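Side-chain contacts in Serine/threonine-protein kinase Tel1 (Chaetomium thermophilum, PDB 6SKY), which probably phosphorylates serine and threonine residues of proteins at the expense of ATP, acting as a DNA damage sensor that activates checkpoint signalling: residues 2266-2271 and 2371-2376; 2310-2315 and 2364-2369; 2281-2286 and 2290-2295. One frame throughout, in Å; residues are numbered along the deposited sequence.

How the interactions relate
All three interactions belong to the helical FAT region and lie away from the site that holds the ATP analogue and magnesium. Interaction 1 and interaction 2 are successive contacts along helix 2348-2387, their centres about 16 Å apart. Interaction 3 lies at the start of helix 2286-2303, which follows helix 2264-2279 of interaction 1 in the chain, and its centre is about 15 Å from that of interaction 1. The two meet through F2295: its CE1 lies 3.9 Å from Q2268 CG, and its CZ lies 4.1 Å from L2376 CD1. Interactions 2 and 3 do not touch, their nearest atoms being about 11 Å apart. Along the chain both fall inside the loop closed by interaction 1.

Interaction 1 of 3, residues 2266-2271 and 2371-2376; sequences AIQKKY and SEFLKL
Q2268 spans the gap to F2373 and L2376 with the end of its side chain. With chi1 at 179° the chain leaves the helix extended, which carries the amide across a separation of 11.1 Å between Q2268 CA and F2373 CA. The two ends of the amide then meet different partners. OE1 arrives at the edge of the F2373 ring, near the ring plane, 3.7 Å from CE1 of F2373; the amide and ring planes are 49° apart, so the groups do not stack. NE2 lies 4.2 Å from L2376 CD1, a loose van der Waals approach. No hydrogen bond crosses between the segments, and the polar partner of NE2 is E2273, further along the same helix. The contact joins helices 2264-2279 and 2348-2387 within the alpha solenoid of the FAT region, and their wide spacing is bridged by helix 2286-2303. That helix brings F2298 against Q2268, Q2302 against F2373 and C2299 against L2376. At another point round helix 2348-2387, K2375 packs on V2410 and V2414 of helix 2409-2418.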
ATOM      1  N   ALA A2266      17.765  -6.616 -24.519  1.00 30.19           N
ATOM      2  CA  ALA A2266      16.691  -6.413 -25.475  1.00 30.19           C
ATOM      3  C   ALA A2266      16.022  -5.063 -25.313  1.00 30.19           C
ATOM      4  O   ALA A2266      15.466  -4.541 -26.280  1.00 30.19           O
ATOM      5  CB  ALA A2266      15.644  -7.514 -25.333  1.00 30.19           C
ATOM      6  N   ILE A2267      16.056  -4.487 -24.112  1.00 27.75           N
ATOM      7  CA  ILE A2267      15.521  -3.147 -23.919  1.00 27.75           C
ATOM      8  C   ILE A2267      16.299  -2.144 -24.749  1.00 27.75           C
ATOM      9  O   ILE A2267      15.719  -1.266 -25.387  1.00 27.75           O
ATOM     10  CB  ILE A2267      15.535  -2.770 -22.431  1.00 27.75           C
ATOM     11  CG1 ILE A2267      14.646  -3.707 -21.638  1.00 27.75           C
ATOM     12  CG2 ILE A2267      15.047  -1.370 -22.244  1.00 27.75           C
ATOM     13  CD1 ILE A2267      14.701  -3.469 -20.177  1.00 27.75           C
ATOM     14  N   GLN A2268      17.621  -2.261 -24.765  1.00 32.16           N
ATOM     15  CA  GLN A2268      18.428  -1.335 -25.544  1.00 32.16           C
ATOM     16  C   GLN A2268      18.275  -1.574 -27.035  1.00 32.16           C
ATOM     17  O   GLN A2268      18.384  -0.637 -27.828  1.00 32.16           O
ATOM     18  CB  GLN A2268      19.889  -1.459 -25.146  1.00 32.16           C
ATOM     19  CG  GLN A2268      20.800  -0.548 -25.910  1.00 32.16           C
ATOM     20  CD  GLN A2268      22.243  -0.876 -25.692  1.00 32.16           C
ATOM     21  OE1 GLN A2268      22.591  -1.562 -24.742  1.00 32.16           O
ATOM     22  NE2 GLN A2268      23.098  -0.393 -26.578  1.00 32.16           N
ATOM     23  N   LYS A2269      18.017  -2.808 -27.435  1.00 33.55           N
ATOM     24  CA  LYS A2269      17.933  -3.139 -28.847  1.00 33.55           C
ATOM     25  C   LYS A2269      16.577  -2.796 -29.444  1.00 33.55           C
ATOM     26  O   LYS A2269      16.500  -2.440 -30.623  1.00 33.55           O
ATOM     27  CB  LYS A2269      18.235  -4.621 -29.027  1.00 33.55           C
ATOM     28  CG  LYS A2269      18.161  -5.141 -30.434  1.00 33.55           C
ATOM     29  CD  LYS A2269      18.220  -6.656 -30.415  1.00 33.55           C
ATOM     30  CE  LYS A2269      18.312  -7.239 -31.814  1.00 33.55           C
ATOM     31  NZ  LYS A2269      18.488  -8.717 -31.772  1.00 33.55           N
ATOM     32  N   LYS A2270      15.509  -2.876 -28.656  1.00 27.79           N
ATOM     33  CA  LYS A2270      14.159  -2.684 -29.162  1.00 27.79           C
ATOM     34  C   LYS A2270      13.577  -1.310 -28.882  1.00 27.79           C
ATOM     35  O   LYS A2270      12.678  -0.888 -29.610  1.00 27.79           O
ATOM     36  CB  LYS A2270      13.218  -3.726 -28.564  1.00 27.79           C
ATOM     37  CG  LYS A2270      13.544  -5.134 -28.941  1.00 27.79           C
ATOM     38  CD  LYS A2270      12.754  -6.109 -28.111  1.00 27.79           C
ATOM     39  CE  LYS A2270      11.280  -5.939 -28.340  1.00 27.79           C
ATOM     40  NZ  LYS A2270      10.500  -6.935 -27.568  1.00 27.79           N
ATOM     41  N   TYR A2271      14.039  -0.615 -27.864  1.00 25.72           N
ATOM     42  CA  TYR A2271      13.336   0.596 -27.471  1.00 25.72           C
ATOM     43  C   TYR A2271      14.216   1.826 -27.398  1.00 25.72           C
ATOM     44  O   TYR A2271      13.747   2.916 -27.704  1.00 25.72           O
ATOM     45  CB  TYR A2271      12.651   0.386 -26.127  1.00 25.72           C
ATOM     46  CG  TYR A2271      11.666  -0.740 -26.148  1.00 25.72           C
ATOM     47  CD1 TYR A2271      10.597  -0.724 -27.019  1.00 25.72           C
ATOM     48  CD2 TYR A2271      11.806  -1.822 -25.306  1.00 25.72           C
ATOM     49  CE1 TYR A2271       9.706  -1.747 -27.053  1.00 25.72           C
ATOM     50  CE2 TYR A2271      10.916  -2.846 -25.333  1.00 25.72           C
ATOM     51  CZ  TYR A2271       9.868  -2.802 -26.207  1.00 25.72           C
ATOM     52  OH  TYR A2271       8.969  -3.829 -26.238  1.00 25.72           O
ATOM     53  N   SER A2371      33.185  -1.041 -21.202  1.00 46.32           N
ATOM     54  CA  SER A2371      33.740   0.157 -21.817  1.00 46.32           C
ATOM     55  C   SER A2371      32.740   0.815 -22.759  1.00 46.32           C
ATOM     56  O   SER A2371      32.625   2.046 -22.796  1.00 46.32           O
ATOM     57  CB  SER A2371      35.024  -0.195 -22.560  1.00 46.32           C
ATOM     58  OG  SER A2371      35.493   0.904 -23.313  1.00 46.32           O
ATOM     59  N   GLU A2372      32.015   0.013 -23.538  1.00 45.18           N
ATOM     60  CA  GLU A2372      30.972   0.578 -24.385  1.00 45.18           C
ATOM     61  C   GLU A2372      29.895   1.257 -23.554  1.00 45.18           C
ATOM     62  O   GLU A2372      29.422   2.345 -23.908  1.00 45.18           O
ATOM     63  CB  GLU A2372      30.359  -0.507 -25.261  1.00 45.18           C
ATOM     64  CG  GLU A2372      31.249  -0.946 -26.396  1.00 45.18           C
ATOM     65  CD  GLU A2372      30.736  -2.189 -27.087  1.00 45.18           C
ATOM     66  OE1 GLU A2372      29.697  -2.729 -26.653  1.00 45.18           O
ATOM     67  OE2 GLU A2372      31.379  -2.632 -28.063  1.00 45.18           O
ATOM     68  N   PHE A2373      29.482   0.627 -22.455  1.00 40.52           N
ATOM     69  CA  PHE A2373      28.481   1.261 -21.604  1.00 40.52           C
ATOM     70  C   PHE A2373      28.979   2.586 -21.053  1.00 40.52           C
ATOM     71  O   PHE A2373      28.217   3.552 -20.964  1.00 40.52           O
ATOM     72  CB  PHE A2373      28.088   0.339 -20.461  1.00 40.52           C
ATOM     73  CG  PHE A2373      27.000  -0.612 -20.808  1.00 40.52           C
ATOM     74  CD1 PHE A2373      26.040  -0.274 -21.729  1.00 40.52           C
ATOM     75  CD2 PHE A2373      26.941  -1.853 -20.217  1.00 40.52           C
ATOM     76  CE1 PHE A2373      25.046  -1.144 -22.045  1.00 40.52           C
ATOM     77  CE2 PHE A2373      25.948  -2.727 -20.536  1.00 40.52           C
ATOM     78  CZ  PHE A2373      25.000  -2.372 -21.449  1.00 40.52           C
ATOM     79  N   LEU A2374      30.253   2.655 -20.672  1.00 37.97           N
ATOM     80  CA  LEU A2374      30.800   3.905 -20.156  1.00 37.97           C
ATOM     81  C   LEU A2374      30.786   4.998 -21.215  1.00 37.97           C
ATOM     82  O   LEU A2374      30.409   6.144 -20.939  1.00 37.97           O
ATOM     83  CB  LEU A2374      32.216   3.679 -19.643  1.00 37.97           C
ATOM     84  CG  LEU A2374      32.921   4.896 -19.065  1.00 37.97           C
ATOM     85  CD1 LEU A2374      32.338   5.233 -17.723  1.00 37.97           C
ATOM     86  CD2 LEU A2374      34.395   4.627 -18.953  1.00 37.97           C
ATOM     87  N   LYS A2375      31.219   4.668 -22.431  1.00 37.02           N
ATOM     88  CA  LYS A2375      31.165   5.638 -23.519  1.00 37.02           C
ATOM     89  C   LYS A2375      29.760   6.186 -23.704  1.00 37.02           C
ATOM     90  O   LYS A2375      29.556   7.402 -23.762  1.00 37.02           O
ATOM     91  CB  LYS A2375      31.644   5.006 -24.820  1.00 37.02           C
ATOM     92  CG  LYS A2375      33.117   5.104 -25.065  1.00 37.02           C
ATOM     93  CD  LYS A2375      33.480   4.395 -26.349  1.00 37.02           C
ATOM     94  CE  LYS A2375      34.976   4.417 -26.590  1.00 37.02           C
ATOM     95  NZ  LYS A2375      35.373   3.690 -27.830  1.00 37.02           N
ATOM     96  N   LEU A2376      28.777   5.293 -23.817  1.00 32.54           N
ATOM     97  CA  LEU A2376      27.413   5.741 -24.070  1.00 32.54           C
ATOM     98  C   LEU A2376      26.878   6.575 -22.918  1.00 32.54           C
ATOM     99  O   LEU A2376      26.172   7.563 -23.136  1.00 32.54           O
ATOM    100  CB  LEU A2376      26.506   4.546 -24.322  1.00 32.54           C
ATOM    101  CG  LEU A2376      26.795   3.752 -25.584  1.00 32.54           C
ATOM    102  CD1 LEU A2376      25.890   2.558 -25.639  1.00 32.54           C
ATOM    103  CD2 LEU A2376      26.586   4.628 -26.781  1.00 32.54           C
TER

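Interaction 2 of 3, residues 2310-2315 and 2364-2369; sequences EDLARL and RRVEQT
Around L2312 and V2366 the two helices run broadly antiparallel, at 147° between their local N-to-C directions, and the axes of the short segments approach to 10.7 Å. The closest backbone pair is L2312 CA and V2366 CA, 7.2 Å apart, which puts these two residues at the middle of the contact. V2366 points toward the opposite helix, and its two methyls divide the work. CG1, set anti to the backbone N (chi1 172°), meets L2312 CD1 at 4.0 Å, while CG2 meets L2315 CD1 at 3.7 Å. The valine thus sits against two leucines spaced one turn apart. L2312 leaves its helix more tangentially, but its CD1 reaches across and also meets the aliphatic part of E2367, lying 4.2 Å from CG of that residue with the two side chains at about a right angle. The carboxylate of E2367 is engaged within its own helix: OE1 lies 3.6 Å from R2364 NH2, at the guanidinium edge and in its plane, a salt bridge one turn apart. Since L2312 also touches L2363 and R2370, it sits as a knob in the hole formed by L2363, V2366, E2367 and R2370, a local knobs-into-holes fit. L2315 adds contacts with E2362 and L2363, and E2362 in turn pairs with R2365. The second subunit also comes close to helix 2306-2328: R2314 packs on P2793 of the second subunit, and E2310 makes a long, weak ion pair with K2908 of the second subunit. The contact joins helices 2306-2328 and 2348-2387 near the start of the first and the middle of the second, and helix 2286-2303 precedes this pair in the chain.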
ATOM      1  N   GLU A2310      29.706  -8.415  -9.535  1.00 70.52           N
ATOM      2  CA  GLU A2310      30.098  -9.714  -9.000  1.00 70.52           C
ATOM      3  C   GLU A2310      30.634 -10.628 -10.093  1.00 70.52           C
ATOM      4  O   GLU A2310      31.561 -11.405  -9.853  1.00 70.52           O
ATOM      5  CB  GLU A2310      28.919 -10.369  -8.291  1.00 70.52           C
ATOM      6  CG  GLU A2310      28.502  -9.667  -7.020  1.00 70.52           C
ATOM      7  CD  GLU A2310      27.160 -10.149  -6.519  1.00 70.52           C
ATOM      8  OE1 GLU A2310      26.739 -11.254  -6.924  1.00 70.52           O
ATOM      9  OE2 GLU A2310      26.519  -9.423  -5.729  1.00 70.52           O
ATOM     10  N   ASP A2311      30.067 -10.557 -11.297  1.00 70.45           N
ATOM     11  CA  ASP A2311      30.589 -11.353 -12.404  1.00 70.45           C
ATOM     12  C   ASP A2311      32.011 -10.942 -12.748  1.00 70.45           C
ATOM     13  O   ASP A2311      32.884 -11.791 -12.959  1.00 70.45           O
ATOM     14  CB  ASP A2311      29.693 -11.209 -13.632  1.00 70.45           C
ATOM     15  CG  ASP A2311      28.286 -11.693 -13.389  1.00 70.45           C
ATOM     16  OD1 ASP A2311      28.003 -12.175 -12.272  1.00 70.45           O
ATOM     17  OD2 ASP A2311      27.458 -11.588 -14.318  1.00 70.45           O
ATOM     18  N   LEU A2312      32.257  -9.634 -12.831  1.00 66.94           N
ATOM     19  CA  LEU A2312      33.600  -9.156 -13.130  1.00 66.94           C
ATOM     20  C   LEU A2312      34.571  -9.548 -12.031  1.00 66.94           C
ATOM     21  O   LEU A2312      35.704  -9.950 -12.309  1.00 66.94           O
ATOM     22  CB  LEU A2312      33.585  -7.641 -13.326  1.00 66.94           C
ATOM     23  CG  LEU A2312      34.903  -6.964 -13.702  1.00 66.94           C
ATOM     24  CD1 LEU A2312      35.348  -7.362 -15.091  1.00 66.94           C
ATOM     25  CD2 LEU A2312      34.766  -5.467 -13.596  1.00 66.94           C
ATOM     26  N   ALA A2313      34.132  -9.474 -10.773  1.00 66.54           N
ATOM     27  CA  ALA A2313      35.001  -9.856  -9.666  1.00 66.54           C
ATOM     28  C   ALA A2313      35.315 -11.345  -9.693  1.00 66.54           C
ATOM     29  O   ALA A2313      36.455 -11.749  -9.437  1.00 66.54           O
ATOM     30  CB  ALA A2313      34.353  -9.474  -8.339  1.00 66.54           C
ATOM     31  N   ARG A2314      34.316 -12.176  -9.989  1.00 65.81           N
ATOM     32  CA  ARG A2314      34.538 -13.615 -10.069  1.00 65.81           C
ATOM     33  C   ARG A2314      35.509 -13.953 -11.189  1.00 65.81           C
ATOM     34  O   ARG A2314      36.433 -14.749 -11.004  1.00 65.81           O
ATOM     35  CB  ARG A2314      33.205 -14.336 -10.268  1.00 65.81           C
ATOM     36  CG  ARG A2314      33.342 -15.818 -10.575  1.00 65.81           C
ATOM     37  CD  ARG A2314      31.996 -16.496 -10.767  1.00 65.81           C
ATOM     38  NE  ARG A2314      31.288 -15.989 -11.933  1.00 65.81           N
ATOM     39  CZ  ARG A2314      31.455 -16.455 -13.164  1.00 65.81           C
ATOM     40  NH1 ARG A2314      30.771 -15.937 -14.172  1.00 65.81           N
ATOM     41  NH2 ARG A2314      32.313 -17.436 -13.387  1.00 65.81           N
ATOM     42  N   LEU A2315      35.320 -13.351 -12.362  1.00 66.82           N
ATOM     43  CA  LEU A2315      36.245 -13.607 -13.457  1.00 66.82           C
ATOM     44  C   LEU A2315      37.646 -13.105 -13.134  1.00 66.82           C
ATOM     45  O   LEU A2315      38.634 -13.721 -13.546  1.00 66.82           O
ATOM     46  CB  LEU A2315      35.725 -12.968 -14.740  1.00 66.82           C
ATOM     47  CG  LEU A2315      34.363 -13.471 -15.217  1.00 66.82           C
ATOM     48  CD1 LEU A2315      33.895 -12.674 -16.413  1.00 66.82           C
ATOM     49  CD2 LEU A2315      34.420 -14.944 -15.553  1.00 66.82           C
ATOM     50  N   ARG A2364      38.160 -10.199 -21.453  1.00 68.65           N
ATOM     51  CA  ARG A2364      38.171  -9.151 -22.468  1.00 68.65           C
ATOM     52  C   ARG A2364      36.762  -8.831 -22.937  1.00 68.65           C
ATOM     53  O   ARG A2364      36.407  -7.661 -23.102  1.00 68.65           O
ATOM     54  CB  ARG A2364      39.030  -9.555 -23.661  1.00 68.65           C
ATOM     55  CG  ARG A2364      40.502  -9.656 -23.374  1.00 68.65           C
ATOM     56  CD  ARG A2364      41.027  -8.410 -22.699  1.00 68.65           C
ATOM     57  NE  ARG A2364      42.485  -8.408 -22.636  1.00 68.65           N
ATOM     58  CZ  ARG A2364      43.197  -7.645 -21.814  1.00 68.65           C
ATOM     59  NH1 ARG A2364      44.520  -7.706 -21.826  1.00 68.65           N
ATOM     60  NH2 ARG A2364      42.583  -6.826 -20.973  1.00 68.65           N
ATOM     61  N   ARG A2365      35.947  -9.859 -23.169  1.00 65.08           N
ATOM     62  CA  ARG A2365      34.574  -9.615 -23.600  1.00 65.08           C
ATOM     63  C   ARG A2365      33.818  -8.776 -22.576  1.00 65.08           C
ATOM     64  O   ARG A2365      33.158  -7.784 -22.927  1.00 65.08           O
ATOM     65  CB  ARG A2365      33.867 -10.946 -23.842  1.00 65.08           C
ATOM     66  CG  ARG A2365      32.561 -10.834 -24.594  1.00 65.08           C
ATOM     67  CD  ARG A2365      31.938 -12.197 -24.778  1.00 65.08           C
ATOM     68  NE  ARG A2365      31.798 -12.889 -23.505  1.00 65.08           N
ATOM     69  CZ  ARG A2365      30.735 -12.791 -22.717  1.00 65.08           C
ATOM     70  NH1 ARG A2365      30.694 -13.453 -21.570  1.00 65.08           N
ATOM     71  NH2 ARG A2365      29.713 -12.029 -23.076  1.00 65.08           N
ATOM     72  N   VAL A2366      33.915  -9.146 -21.298  1.00 59.63           N
ATOM     73  CA  VAL A2366      33.167  -8.420 -20.271  1.00 59.63           C
ATOM     74  C   VAL A2366      33.650  -6.977 -20.159  1.00 59.63           C
ATOM     75  O   VAL A2366      32.845  -6.036 -20.073  1.00 59.63           O
ATOM     76  CB  VAL A2366      33.256  -9.152 -18.923  1.00 59.63           C
ATOM     77  CG1 VAL A2366      32.644  -8.314 -17.834  1.00 59.63           C
ATOM     78  CG2 VAL A2366      32.542 -10.468 -19.013  1.00 59.63           C
ATOM     79  N   GLU A2367      34.964  -6.774 -20.158  1.00 60.77           N
ATOM     80  CA  GLU A2367      35.480  -5.420 -20.028  1.00 60.77           C
ATOM     81  C   GLU A2367      35.148  -4.566 -21.240  1.00 60.77           C
ATOM     82  O   GLU A2367      34.945  -3.357 -21.101  1.00 60.77           O
ATOM     83  CB  GLU A2367      36.983  -5.448 -19.803  1.00 60.77           C
ATOM     84  CG  GLU A2367      37.380  -5.879 -18.418  1.00 60.77           C
ATOM     85  CD  GLU A2367      38.868  -6.059 -18.297  1.00 60.77           C
ATOM     86  OE1 GLU A2367      39.552  -5.966 -19.335  1.00 60.77           O
ATOM     87  OE2 GLU A2367      39.356  -6.291 -17.174  1.00 60.77           O
ATOM     88  N   GLN A2368      35.076  -5.157 -22.430  1.00 55.32           N
ATOM     89  CA  GLN A2368      34.683  -4.374 -23.594  1.00 55.32           C
ATOM     90  C   GLN A2368      33.221  -3.960 -23.508  1.00 55.32           C
ATOM     91  O   GLN A2368      32.863  -2.834 -23.878  1.00 55.32           O
ATOM     92  CB  GLN A2368      34.943  -5.167 -24.868  1.00 55.32           C
ATOM     93  CG  GLN A2368      34.749  -4.357 -26.116  1.00 55.32           C
ATOM     94  CD  GLN A2368      35.671  -3.162 -26.166  1.00 55.32           C
ATOM     95  OE1 GLN A2368      36.828  -3.244 -25.763  1.00 55.32           O
ATOM     96  NE2 GLN A2368      35.159  -2.038 -26.654  1.00 55.32           N
ATOM     97  N   THR A2369      32.363  -4.851 -23.017  1.00 50.02           N
ATOM     98  CA  THR A2369      30.973  -4.470 -22.786  1.00 50.02           C
ATOM     99  C   THR A2369      30.879  -3.287 -21.829  1.00 50.02           C
ATOM    100  O   THR A2369      30.150  -2.316 -22.081  1.00 50.02           O
ATOM    101  CB  THR A2369      30.193  -5.666 -22.253  1.00 50.02           C
ATOM    102  OG1 THR A2369      29.789  -6.492 -23.347  1.00 50.02           O
ATOM    103  CG2 THR A2369      28.975  -5.218 -21.506  1.00 50.02           C
TER

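Interaction 3 of 3, residues 2281-2286 and 2290-2295; sequences GKIEGR and QVFHQF
The N-terminal start of helix 2286-2303, where R2286 and Q2290 close the first turn after G2285 at the N-cap, ends the loop that comes from helix 2264-2279. The cap residue has a positive phi of 111°, a backbone setting that suits glycine, since a CB there would press against the carbonyl O of E2284. In the first turn Q2290 N donates to R2286 O at 2.9 Å with an N-H...O angle of 158°. Q2290 CB lies 3.5 Å from the same R2286 O, while the rest of that side chain leads away from the loop. The second point of contact lies further back in the loop, where I2283 meets F2292. Here the isoleucine backbone comes to the edge of the aromatic ring, near its plane, with I2283 CA 4.2 Å from F2292 CE2. I2283 CG2 adds an apolar touch at 4.3 Å to F2292 CZ. K2282 ties the loop to the new helix by a salt bridge from its NZ to E2287. F2292 itself is buried between helices, packing on L2279 of helix 2264-2279 and on N2380, L2383 and S2384 of helix 2348-2387, while V2291 turns to L2276 and to S2246 of helix 2245-2259.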
ATOM      1  N   GLY A2281      18.692  12.873 -36.144  1.00 52.04           N
ATOM      2  CA  GLY A2281      19.721  13.889 -36.113  1.00 52.04           C
ATOM      3  C   GLY A2281      19.428  15.103 -35.266  1.00 52.04           C
ATOM      4  O   GLY A2281      20.357  15.856 -34.961  1.00 52.04           O
ATOM      5  N   LYS A2282      18.183  15.326 -34.873  1.00 52.74           N
ATOM      6  CA  LYS A2282      17.854  16.470 -34.036  1.00 52.74           C
ATOM      7  C   LYS A2282      18.410  16.260 -32.633  1.00 52.74           C
ATOM      8  O   LYS A2282      18.101  15.259 -31.980  1.00 52.74           O
ATOM      9  CB  LYS A2282      16.342  16.661 -34.012  1.00 52.74           C
ATOM     10  CG  LYS A2282      15.794  17.265 -32.750  1.00 52.74           C
ATOM     11  CD  LYS A2282      14.285  17.160 -32.748  1.00 52.74           C
ATOM     12  CE  LYS A2282      13.722  17.218 -31.342  1.00 52.74           C
ATOM     13  NZ  LYS A2282      12.237  17.158 -31.363  1.00 52.74           N
ATOM     14  N   ILE A2283      19.243  17.191 -32.172  1.00 50.13           N
ATOM     15  CA  ILE A2283      19.902  17.046 -30.879  1.00 50.13           C
ATOM     16  C   ILE A2283      19.580  18.220 -29.969  1.00 50.13           C
ATOM     17  O   ILE A2283      20.401  18.604 -29.131  1.00 50.13           O
ATOM     18  CB  ILE A2283      21.424  16.896 -31.040  1.00 50.13           C
ATOM     19  CG1 ILE A2283      22.020  18.114 -31.734  1.00 50.13           C
ATOM     20  CG2 ILE A2283      21.758  15.643 -31.812  1.00 50.13           C
ATOM     21  CD1 ILE A2283      23.503  17.993 -31.978  1.00 50.13           C
ATOM     22  N   GLU A2284      18.390  18.792 -30.111  1.00 49.31           N
ATOM     23  CA  GLU A2284      18.005  19.914 -29.272  1.00 49.31           C
ATOM     24  C   GLU A2284      16.510  19.851 -29.017  1.00 49.31           C
ATOM     25  O   GLU A2284      15.752  19.334 -29.837  1.00 49.31           O
ATOM     26  CB  GLU A2284      18.382  21.243 -29.924  1.00 49.31           C
ATOM     27  CG  GLU A2284      18.458  22.412 -28.965  1.00 49.31           C
ATOM     28  CD  GLU A2284      19.802  22.517 -28.267  1.00 49.31           C
ATOM     29  OE1 GLU A2284      20.674  21.657 -28.506  1.00 49.31           O
ATOM     30  OE2 GLU A2284      19.988  23.466 -27.479  1.00 49.31           O
ATOM     31  N   GLY A2285      16.094  20.374 -27.878  1.00 45.37           N
ATOM     32  CA  GLY A2285      14.697  20.380 -27.497  1.00 45.37           C
ATOM     33  C   GLY A2285      14.438  19.453 -26.326  1.00 45.37           C
ATOM     34  O   GLY A2285      15.344  18.835 -25.771  1.00 45.37           O
ATOM     35  N   ARG A2286      13.163  19.363 -25.951  1.00 50.17           N
ATOM     36  CA  ARG A2286      12.788  18.527 -24.820  1.00 50.17           C
ATOM     37  C   ARG A2286      12.585  17.072 -25.196  1.00 50.17           C
ATOM     38  O   ARG A2286      12.808  16.189 -24.364  1.00 50.17           O
ATOM     39  CB  ARG A2286      11.520  19.057 -24.161  1.00 50.17           C
ATOM     40  CG  ARG A2286      11.753  20.311 -23.357  1.00 50.17           C
ATOM     41  CD  ARG A2286      10.728  20.451 -22.255  1.00 50.17           C
ATOM     42  NE  ARG A2286      10.917  21.685 -21.502  1.00 50.17           N
ATOM     43  CZ  ARG A2286      10.150  22.058 -20.485  1.00 50.17           C
ATOM     44  NH1 ARG A2286      10.390  23.200 -19.857  1.00 50.17           N
ATOM     45  NH2 ARG A2286       9.144  21.288 -20.096  1.00 50.17           N
ATOM     46  N   GLN A2290      14.691  14.215 -23.314  1.00 36.63           N
ATOM     47  CA  GLN A2290      14.122  13.049 -22.651  1.00 36.63           C
ATOM     48  C   GLN A2290      14.750  11.761 -23.160  1.00 36.63           C
ATOM     49  O   GLN A2290      15.093  10.876 -22.369  1.00 36.63           O
ATOM     50  CB  GLN A2290      12.610  13.033 -22.848  1.00 36.63           C
ATOM     51  CG  GLN A2290      11.898  11.854 -22.220  1.00 36.63           C
ATOM     52  CD  GLN A2290      11.945  11.867 -20.709  1.00 36.63           C
ATOM     53  OE1 GLN A2290      12.943  11.480 -20.101  1.00 36.63           O
ATOM     54  NE2 GLN A2290      10.856  12.302 -20.090  1.00 36.63           N
ATOM     55  N   VAL A2291      14.940  11.646 -24.474  1.00 30.47           N
ATOM     56  CA  VAL A2291      15.539  10.431 -25.024  1.00 30.47           C
ATOM     57  C   VAL A2291      16.963  10.240 -24.511  1.00 30.47           C
ATOM     58  O   VAL A2291      17.356   9.135 -24.109  1.00 30.47           O
ATOM     59  CB  VAL A2291      15.492  10.470 -26.560  1.00 30.47           C
ATOM     60  CG1 VAL A2291      16.168   9.275 -27.133  1.00 30.47           C
ATOM     61  CG2 VAL A2291      14.076  10.521 -27.025  1.00 30.47           C
ATOM     62  N   PHE A2292      17.757  11.309 -24.509  1.00 28.92           N
ATOM     63  CA  PHE A2292      19.155  11.203 -24.109  1.00 28.92           C
ATOM     64  C   PHE A2292      19.291  10.924 -22.624  1.00 28.92           C
ATOM     65  O   PHE A2292      20.151  10.140 -22.218  1.00 28.92           O
ATOM     66  CB  PHE A2292      19.899  12.480 -24.468  1.00 28.92           C
ATOM     67  CG  PHE A2292      20.087  12.681 -25.927  1.00 28.92           C
ATOM     68  CD1 PHE A2292      20.404  11.631 -26.740  1.00 28.92           C
ATOM     69  CD2 PHE A2292      19.955  13.931 -26.484  1.00 28.92           C
ATOM     70  CE1 PHE A2292      20.579  11.818 -28.078  1.00 28.92           C
ATOM     71  CE2 PHE A2292      20.129  14.117 -27.819  1.00 28.92           C
ATOM     72  CZ  PHE A2292      20.442  13.061 -28.616  1.00 28.92           C
ATOM     73  N   HIS A2293      18.463  11.550 -21.794  1.00 29.43           N
ATOM     74  CA  HIS A2293      18.513  11.245 -20.373  1.00 29.43           C
ATOM     75  C   HIS A2293      18.094   9.810 -20.104  1.00 29.43           C
ATOM     76  O   HIS A2293      18.700   9.129 -19.272  1.00 29.43           O
ATOM     77  CB  HIS A2293      17.627  12.208 -19.601  1.00 29.43           C
ATOM     78  CG  HIS A2293      17.639  11.976 -18.128  1.00 29.43           C
ATOM     79  ND1 HIS A2293      18.696  12.341 -17.329  1.00 29.43           N
ATOM     80  CD2 HIS A2293      16.725  11.408 -17.311  1.00 29.43           C
ATOM     81  CE1 HIS A2293      18.431  12.013 -16.078  1.00 29.43           C
ATOM     82  NE2 HIS A2293      17.244  11.441 -16.041  1.00 29.43           N
ATOM     83  N   GLN A2294      17.056   9.336 -20.791  1.00 27.85           N
ATOM     84  CA  GLN A2294      16.653   7.940 -20.697  1.00 27.85           C
ATOM     85  C   GLN A2294      17.822   7.007 -20.962  1.00 27.85           C
ATOM     86  O   GLN A2294      18.113   6.103 -20.172  1.00 27.85           O
ATOM     87  CB  GLN A2294      15.537   7.683 -21.702  1.00 27.85           C
ATOM     88  CG  GLN A2294      14.742   6.443 -21.467  1.00 27.85           C
ATOM     89  CD  GLN A2294      13.920   6.554 -20.235  1.00 27.85           C
ATOM     90  OE1 GLN A2294      13.143   7.492 -20.078  1.00 27.85           O
ATOM     91  NE2 GLN A2294      14.094   5.610 -19.329  1.00 27.85           N
ATOM     92  N   PHE A2295      18.503   7.216 -22.083  1.00 28.99           N
ATOM     93  CA  PHE A2295      19.572   6.308 -22.464  1.00 28.99           C
ATOM     94  C   PHE A2295      20.757   6.400 -21.511  1.00 28.99           C
ATOM     95  O   PHE A2295      21.370   5.382 -21.175  1.00 28.99           O
ATOM     96  CB  PHE A2295      20.002   6.596 -23.892  1.00 28.99           C
ATOM     97  CG  PHE A2295      20.664   5.449 -24.556  1.00 28.99           C
ATOM     98  CD1 PHE A2295      20.610   4.197 -24.006  1.00 28.99           C
ATOM     99  CD2 PHE A2295      21.354   5.621 -25.722  1.00 28.99           C
ATOM    100  CE1 PHE A2295      21.224   3.141 -24.613  1.00 28.99           C
ATOM    101  CE2 PHE A2295      21.968   4.569 -26.327  1.00 28.99           C
ATOM    102  CZ  PHE A2295      21.904   3.331 -25.775  1.00 28.99           C
TER